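Local coordinates for aminotransferase, class V family protein (Trichomonas vaginalis, PDB 5F8V), which probably catalyses the pyridoxal-phosphate-dependent exchange of an amino group between phosphoserine and 2-oxoglutarate, a step of serine biosynthesis, at residues N68-G76 with Y233-C241; P86-K94 with I214-P222. One frame throughout, in Å; residues are numbered along the deposited sequence.

How the contacts relate
Both contacts pack against the same border of the large mixed sheet typical of fold-type I aminotransferases, where strands 69-75 and 209-215 are neighbours. Contact 1 sets strand 69-75, at one edge of the sheet within this chain, against helix 233-238; it is buried, and its chemistry is mostly apolar contact plus one bridging water. Contact 2 joins the end of helix 78-89 to the turn leaving strand 209-215. It is only partly buried: apolar packing round Phe-89 gives way to the polar grip of Arg-221 and His-93, and to the exposed Glu-92 and Pro-222. The two meet directly, since Arg-234 of contact 1 probably donates a hydrogen bond to the carbonyl of Arg-221 in contact 2.

Contact 1. Residues N68-G76 with Y233-C241; sequences NFNILFVAG and YRIQVKNNC
Leu-72 of strand 69-75 reaches toward helix 233-238 and forks over it, each methyl group meeting a different set of side chains. CD1 approaches the Tyr-233 ring obliquely, 3.5 Å from CD1 of that ring, and also touches CB of Gln-236. The other branch, CD2, lies 3.7 Å from Val-237 CG2 and 3.5 Å from Cys-241 SG. A branched aliphatic residue suits this place because its two methyl groups can meet different neighbours, one the Tyr-233 ring and one Val-237 with Cys-241. In Val-237, with CG1 anti to the backbone N (chi1 170°), CG1 comes 3.7 Å from Asn-70 OD1, while CG2 is shared between Leu-72 CD2 and the Asn-70 amide; the asparagine side chain runs across the valine at about a right angle. Farther along the strand, Val-74 CG1 rests 4.0 Å from Gln-236 CD, touching the amide end whose NE2 is bonded to Thr-230 O.

Helix 233-238 ends in a Schellman motif with Asn-240 at positive phi, and this reversal carries Cys-241 back against the strand. There a water donates to both Phe-73 O, at 2.7 Å, and Cys-241 O, tying two backbone carbonyls together.

Strand and helix axes cross at 97°, 9.1 Å apart. Tyr-233 OH is bonded to Gln-81 of helix 78-89; strand 209-215 pairs with 69-75, whose Ile-71 and Phe-73 pack on helix 46-63.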
# COMPACT_ATOMS: atom_id res chain seq x y z
N ASN A 68 18.20 12.84 14.76
CA ASN A 68 18.45 11.42 15.14
C ASN A 68 17.29 10.46 14.82
O ASN A 68 17.33 9.29 15.23
CB ASN A 68 18.88 11.30 16.62
CG ASN A 68 17.81 11.79 17.58
OD1 ASN A 68 17.12 12.76 17.30
ND2 ASN A 68 17.70 11.14 18.74
N PHE A 69 16.27 10.93 14.09
CA PHE A 69 15.18 10.09 13.62
C PHE A 69 15.14 10.02 12.10
O PHE A 69 15.27 11.04 11.44
CB PHE A 69 13.85 10.63 14.13
CG PHE A 69 13.66 10.45 15.60
CD1 PHE A 69 12.87 9.42 16.10
CD2 PHE A 69 14.27 11.32 16.49
CE1 PHE A 69 12.69 9.26 17.46
CE2 PHE A 69 14.11 11.15 17.86
CZ PHE A 69 13.32 10.12 18.35
N ASN A 70 14.97 8.82 11.56
CA ASN A 70 14.62 8.62 10.15
C ASN A 70 13.10 8.73 9.96
O ASN A 70 12.35 8.41 10.87
CB ASN A 70 15.05 7.23 9.66
CG ASN A 70 16.54 7.00 9.78
OD1 ASN A 70 17.34 7.68 9.15
ND2 ASN A 70 16.93 6.03 10.59
N ILE A 71 12.68 9.17 8.77
CA ILE A 71 11.27 9.25 8.40
C ILE A 71 11.05 8.33 7.21
O ILE A 71 11.74 8.44 6.20
CB ILE A 71 10.84 10.70 8.06
CG1 ILE A 71 11.08 11.63 9.26
CG2 ILE A 71 9.37 10.74 7.66
CD1 ILE A 71 10.87 13.11 8.97
N LEU A 72 10.09 7.41 7.34
CA LEU A 72 9.75 6.48 6.26
C LEU A 72 8.32 6.68 5.78
O LEU A 72 7.43 6.94 6.57
CB LEU A 72 9.91 5.03 6.71
CG LEU A 72 11.23 4.58 7.34
CD1 LEU A 72 11.19 3.08 7.58
CD2 LEU A 72 12.43 4.93 6.47
N PHE A 73 8.13 6.57 4.47
CA PHE A 73 6.83 6.33 3.86
C PHE A 73 6.90 4.91 3.37
O PHE A 73 7.81 4.57 2.59
CB PHE A 73 6.60 7.27 2.68
CG PHE A 73 6.47 8.71 3.05
CD1 PHE A 73 5.28 9.19 3.59
CD2 PHE A 73 7.53 9.60 2.87
CE1 PHE A 73 5.15 10.53 3.94
CE2 PHE A 73 7.40 10.93 3.22
CZ PHE A 73 6.22 11.40 3.76
N VAL A 74 5.96 4.07 3.80
CA VAL A 74 5.93 2.66 3.40
C VAL A 74 4.56 2.21 2.89
O VAL A 74 3.54 2.81 3.21
CB VAL A 74 6.37 1.73 4.56
CG1 VAL A 74 7.86 1.90 4.79
CG2 VAL A 74 5.59 2.01 5.85
N ALA A 75 4.57 1.18 2.05
CA ALA A 75 3.34 0.53 1.61
C ALA A 75 2.76 -0.22 2.81
O ALA A 75 3.51 -0.68 3.66
CB ALA A 75 3.61 -0.43 0.47
N GLY A 76 1.44 -0.33 2.87
CA GLY A 76 0.77 -1.10 3.92
C GLY A 76 0.25 -0.25 5.07
O GLY A 76 0.85 0.77 5.43
N TYR A 233 13.20 -2.23 8.34
CA TYR A 233 13.24 -0.77 8.23
C TYR A 233 14.63 -0.23 7.87
O TYR A 233 14.72 0.83 7.26
CB TYR A 233 12.71 -0.10 9.49
CG TYR A 233 11.22 -0.29 9.79
CD1 TYR A 233 10.24 -0.11 8.80
CD2 TYR A 233 10.79 -0.60 11.08
CE1 TYR A 233 8.89 -0.27 9.09
CE2 TYR A 233 9.44 -0.77 11.37
CZ TYR A 233 8.49 -0.60 10.39
OH TYR A 233 7.15 -0.76 10.72
N ARG A 234 15.69 -0.96 8.23
CA ARG A 234 17.06 -0.65 7.78
C ARG A 234 17.15 -0.63 6.26
O ARG A 234 17.74 0.29 5.69
CB ARG A 234 18.06 -1.69 8.30
CG ARG A 234 18.25 -1.67 9.80
CD ARG A 234 18.58 -3.04 10.37
NE ARG A 234 18.19 -3.08 11.78
CZ ARG A 234 16.94 -3.22 12.23
NH1 ARG A 234 15.91 -3.36 11.38
NH2 ARG A 234 16.71 -3.23 13.53
N ILE A 235 16.56 -1.64 5.62
CA ILE A 235 16.52 -1.72 4.15
C ILE A 235 15.79 -0.50 3.56
O ILE A 235 16.24 0.05 2.56
CB ILE A 235 15.94 -3.09 3.64
CG1 ILE A 235 17.04 -4.15 3.55
CG2 ILE A 235 15.32 -2.98 2.25
CD1 ILE A 235 17.79 -4.41 4.84
N GLN A 236 14.68 -0.09 4.18
CA GLN A 236 13.95 1.11 3.75
C GLN A 236 14.81 2.37 3.85
O GLN A 236 14.91 3.14 2.89
CB GLN A 236 12.65 1.32 4.56
CG GLN A 236 11.56 0.28 4.32
CD GLN A 236 11.04 0.26 2.90
OE1 GLN A 236 11.13 1.25 2.16
NE2 GLN A 236 10.49 -0.88 2.50
N VAL A 237 15.44 2.57 5.01
CA VAL A 237 16.31 3.73 5.26
C VAL A 237 17.47 3.76 4.25
O VAL A 237 17.71 4.77 3.60
CB VAL A 237 16.85 3.71 6.72
CG1 VAL A 237 17.94 4.76 6.93
CG2 VAL A 237 15.71 3.92 7.72
N LYS A 238 18.16 2.62 4.13
CA LYS A 238 19.30 2.46 3.21
C LYS A 238 18.98 2.85 1.76
O LYS A 238 19.86 3.37 1.07
CB LYS A 238 19.81 1.00 3.25
CG LYS A 238 21.20 0.78 2.66
CD LYS A 238 21.59 -0.69 2.75
CE LYS A 238 23.00 -0.94 2.22
NZ LYS A 238 23.12 -0.65 0.77
N ASN A 239 17.74 2.60 1.31
CA ASN A 239 17.30 2.89 -0.06
C ASN A 239 16.31 4.07 -0.19
O ASN A 239 15.56 4.13 -1.18
CB ASN A 239 16.69 1.62 -0.68
CG ASN A 239 17.72 0.53 -0.91
OD1 ASN A 239 18.48 0.58 -1.87
ND2 ASN A 239 17.74 -0.47 -0.03
N ASN A 240 16.31 4.99 0.78
CA ASN A 240 15.45 6.19 0.76
C ASN A 240 13.97 5.90 0.48
O ASN A 240 13.32 6.60 -0.29
CB ASN A 240 15.99 7.22 -0.25
CG ASN A 240 17.41 7.66 0.07
OD1 ASN A 240 17.65 8.31 1.09
ND2 ASN A 240 18.35 7.31 -0.80
N CYS A 241 13.46 4.83 1.11
CA CYS A 241 12.10 4.30 0.88
C CYS A 241 11.77 3.97 -0.57
O CYS A 241 10.59 3.92 -0.95
CB CYS A 241 11.04 5.23 1.47
SG CYS A 241 11.13 5.29 3.25
O HOH W 1 7.78 3.47 0.08

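Contact 2. Residues P86-K94 with I214-P222; sequences PFNFIGEHK and IRKDMLERP
The guanidinium of Arg-221 lies between His-93 and Met-218. CE1 of His-93 stands 3.4 Å above one face, over its centre, with the imidazole and guanidinium planes 41° apart; the sulfur of Met-218 is offset toward the rim of the opposite face. At the edge, NH1 donates to Phe-89 O at 2.8 Å, lying in the carbonyl plane. The extended arginine chain carries its flat end this far, and NH1 also bonds Ala-149 O, so two carbonyls help fix its rotation. His-93 is steadied in turn by ND1, which donates to Ile-90 O at 2.9 Å, in the plane of the ring.

The Phe-89 ring is covered on one face by Asn-88 CB. At its edge lie Ile-214 CG2, 3.6 Å from CZ, and, in the ring plane, Met-218 O; Met-218 CB comes obliquely to within 3.6 Å of CE1. A large apolar ring suits this buried spot.

Gly-91 begins the central pair of a type II' turn, where its positive phi of 61° is easily adopted; its CA lies 3.6 Å from Pro-222 O. A water gathers the backbones, accepting from Gly-91 N and donating to Phe-87 O and Pro-222 O.

Phe-89, at the end of helix 78-89, also packs on Tyr-233 of helix 233-238 and on Tyr-150 of strand 148-154, while Ile-214 of strand 209-215 pairs through its backbone with Asn-70 of strand 69-75.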
# COMPACT_ATOMS: atom_id res chain seq x y z
N PRO A 86 7.90 -5.88 16.14
CA PRO A 86 8.75 -6.86 16.83
C PRO A 86 9.89 -7.44 15.99
O PRO A 86 10.98 -7.63 16.52
CB PRO A 86 7.76 -7.94 17.28
CG PRO A 86 6.54 -7.75 16.44
CD PRO A 86 6.49 -6.28 16.16
N PHE A 87 9.65 -7.71 14.70
CA PHE A 87 10.73 -8.13 13.79
C PHE A 87 11.93 -7.19 13.89
O PHE A 87 13.07 -7.65 13.99
CB PHE A 87 10.28 -8.17 12.33
CG PHE A 87 9.64 -9.46 11.92
CD1 PHE A 87 10.39 -10.63 11.86
CD2 PHE A 87 8.29 -9.51 11.59
CE1 PHE A 87 9.80 -11.83 11.49
CE2 PHE A 87 7.70 -10.71 11.21
CZ PHE A 87 8.46 -11.86 11.16
N ASN A 88 11.65 -5.88 13.91
CA ASN A 88 12.66 -4.83 13.86
C ASN A 88 13.30 -4.41 15.18
O ASN A 88 14.45 -3.97 15.19
CB ASN A 88 12.08 -3.57 13.17
CG ASN A 88 12.06 -3.68 11.66
OD1 ASN A 88 13.05 -3.38 10.99
ND2 ASN A 88 10.92 -4.10 11.10
N PHE A 89 12.56 -4.50 16.29
CA PHE A 89 12.96 -3.82 17.54
C PHE A 89 13.08 -4.68 18.81
O PHE A 89 13.44 -4.14 19.87
CB PHE A 89 12.02 -2.65 17.84
CG PHE A 89 11.97 -1.61 16.75
CD1 PHE A 89 13.12 -0.96 16.32
CD2 PHE A 89 10.75 -1.26 16.16
CE1 PHE A 89 13.07 -0.00 15.32
CE2 PHE A 89 10.69 -0.31 15.16
CZ PHE A 89 11.85 0.32 14.75
N ILE A 90 12.78 -5.97 18.74
CA ILE A 90 13.08 -6.87 19.87
C ILE A 90 14.59 -6.89 20.12
O ILE A 90 15.03 -6.84 21.27
CB ILE A 90 12.54 -8.30 19.63
CG1 ILE A 90 11.01 -8.30 19.74
CG2 ILE A 90 13.13 -9.29 20.64
CD1 ILE A 90 10.35 -9.58 19.28
N GLY A 91 15.37 -6.96 19.05
CA GLY A 91 16.81 -7.13 19.13
C GLY A 91 17.13 -8.44 19.82
O GLY A 91 16.56 -9.48 19.48
N GLU A 92 18.01 -8.37 20.82
CA GLU A 92 18.40 -9.52 21.63
C GLU A 92 17.70 -9.50 23.00
O GLU A 92 18.04 -10.31 23.86
CB GLU A 92 19.92 -9.54 21.85
CG GLU A 92 20.78 -9.43 20.60
CD GLU A 92 20.87 -10.72 19.79
OE1 GLU A 92 20.00 -11.61 19.94
OE2 GLU A 92 21.82 -10.84 18.98
N HIS A 93 16.73 -8.60 23.20
CA HIS A 93 16.02 -8.52 24.47
C HIS A 93 15.10 -9.73 24.68
O HIS A 93 14.67 -10.35 23.71
CB HIS A 93 15.21 -7.23 24.57
CG HIS A 93 16.05 -6.00 24.53
ND1 HIS A 93 16.35 -5.33 23.36
CD2 HIS A 93 16.68 -5.32 25.52
CE1 HIS A 93 17.12 -4.29 23.64
NE2 HIS A 93 17.34 -4.26 24.94
N LYS A 94 14.84 -10.06 25.93
CA LYS A 94 14.05 -11.25 26.28
C LYS A 94 12.58 -10.93 26.56
O LYS A 94 11.80 -11.85 26.84
CB LYS A 94 14.68 -11.96 27.49
CG LYS A 94 16.14 -12.38 27.30
CD LYS A 94 16.34 -13.27 26.07
CE LYS A 94 17.74 -13.85 25.97
NZ LYS A 94 18.67 -12.98 25.19
N ILE A 214 11.51 6.56 13.06
CA ILE A 214 12.35 5.65 13.86
C ILE A 214 13.61 6.33 14.38
O ILE A 214 14.34 6.96 13.60
CB ILE A 214 12.78 4.41 13.04
CG1 ILE A 214 11.58 3.75 12.36
CG2 ILE A 214 13.53 3.41 13.94
CD1 ILE A 214 11.92 2.71 11.32
N ARG A 215 13.88 6.19 15.68
CA ARG A 215 15.11 6.73 16.28
C ARG A 215 16.28 5.86 15.79
O ARG A 215 16.20 4.64 15.83
CB ARG A 215 15.01 6.69 17.81
CG ARG A 215 15.94 7.66 18.54
CD ARG A 215 16.50 7.07 19.82
NE ARG A 215 15.58 7.06 20.95
CZ ARG A 215 15.61 6.19 21.97
NH1 ARG A 215 16.52 5.21 22.04
NH2 ARG A 215 14.70 6.29 22.93
N LYS A 216 17.35 6.50 15.32
CA LYS A 216 18.43 5.80 14.58
C LYS A 216 19.14 4.65 15.32
O LYS A 216 19.45 3.64 14.68
CB LYS A 216 19.47 6.80 14.04
CG LYS A 216 18.97 7.56 12.83
CD LYS A 216 19.91 8.67 12.42
CE LYS A 216 19.39 9.34 11.16
NZ LYS A 216 20.14 10.58 10.84
N ASP A 217 19.39 4.78 16.62
CA ASP A 217 20.00 3.68 17.41
C ASP A 217 19.09 2.45 17.57
O ASP A 217 19.59 1.35 17.83
CB ASP A 217 20.49 4.15 18.79
CG ASP A 217 19.38 4.69 19.67
OD1 ASP A 217 18.54 5.42 19.11
OD2 ASP A 217 19.35 4.41 20.89
N MET A 218 17.77 2.61 17.41
CA MET A 218 16.85 1.46 17.43
C MET A 218 17.12 0.51 16.26
O MET A 218 16.98 -0.70 16.41
CB MET A 218 15.38 1.91 17.40
CG MET A 218 14.94 2.73 18.61
SD MET A 218 14.88 1.78 20.13
CE MET A 218 13.46 0.73 19.83
N LEU A 219 17.50 1.05 15.11
CA LEU A 219 17.85 0.24 13.94
C LEU A 219 19.26 -0.37 13.98
O LEU A 219 19.57 -1.23 13.15
CB LEU A 219 17.68 1.06 12.66
CG LEU A 219 16.23 1.46 12.37
CD1 LEU A 219 16.20 2.35 11.13
CD2 LEU A 219 15.35 0.23 12.17
N GLU A 220 20.09 0.03 14.94
CA GLU A 220 21.33 -0.70 15.23
C GLU A 220 21.06 -2.11 15.80
O GLU A 220 21.94 -2.97 15.77
CB GLU A 220 22.24 0.10 16.18
CG GLU A 220 22.75 1.42 15.59
CD GLU A 220 23.62 2.23 16.54
OE1 GLU A 220 23.97 1.74 17.64
OE2 GLU A 220 23.98 3.38 16.19
N ARG A 221 19.84 -2.35 16.29
CA ARG A 221 19.46 -3.66 16.82
C ARG A 221 19.33 -4.68 15.68
O ARG A 221 18.97 -4.30 14.57
CB ARG A 221 18.13 -3.58 17.58
CG ARG A 221 18.17 -2.62 18.77
CD ARG A 221 16.82 -2.53 19.45
NE ARG A 221 16.91 -1.69 20.65
CZ ARG A 221 16.01 -1.66 21.63
NH1 ARG A 221 14.91 -2.42 21.59
NH2 ARG A 221 16.21 -0.86 22.67
N PRO A 222 19.64 -5.96 15.96
CA PRO A 222 19.56 -6.96 14.90
C PRO A 222 18.10 -7.33 14.61
O PRO A 222 17.32 -7.48 15.55
CB PRO A 222 20.31 -8.15 15.49
CG PRO A 222 20.11 -8.03 16.96
CD PRO A 222 20.07 -6.55 17.24
O HOH W 2 14.57 -7.46 16.48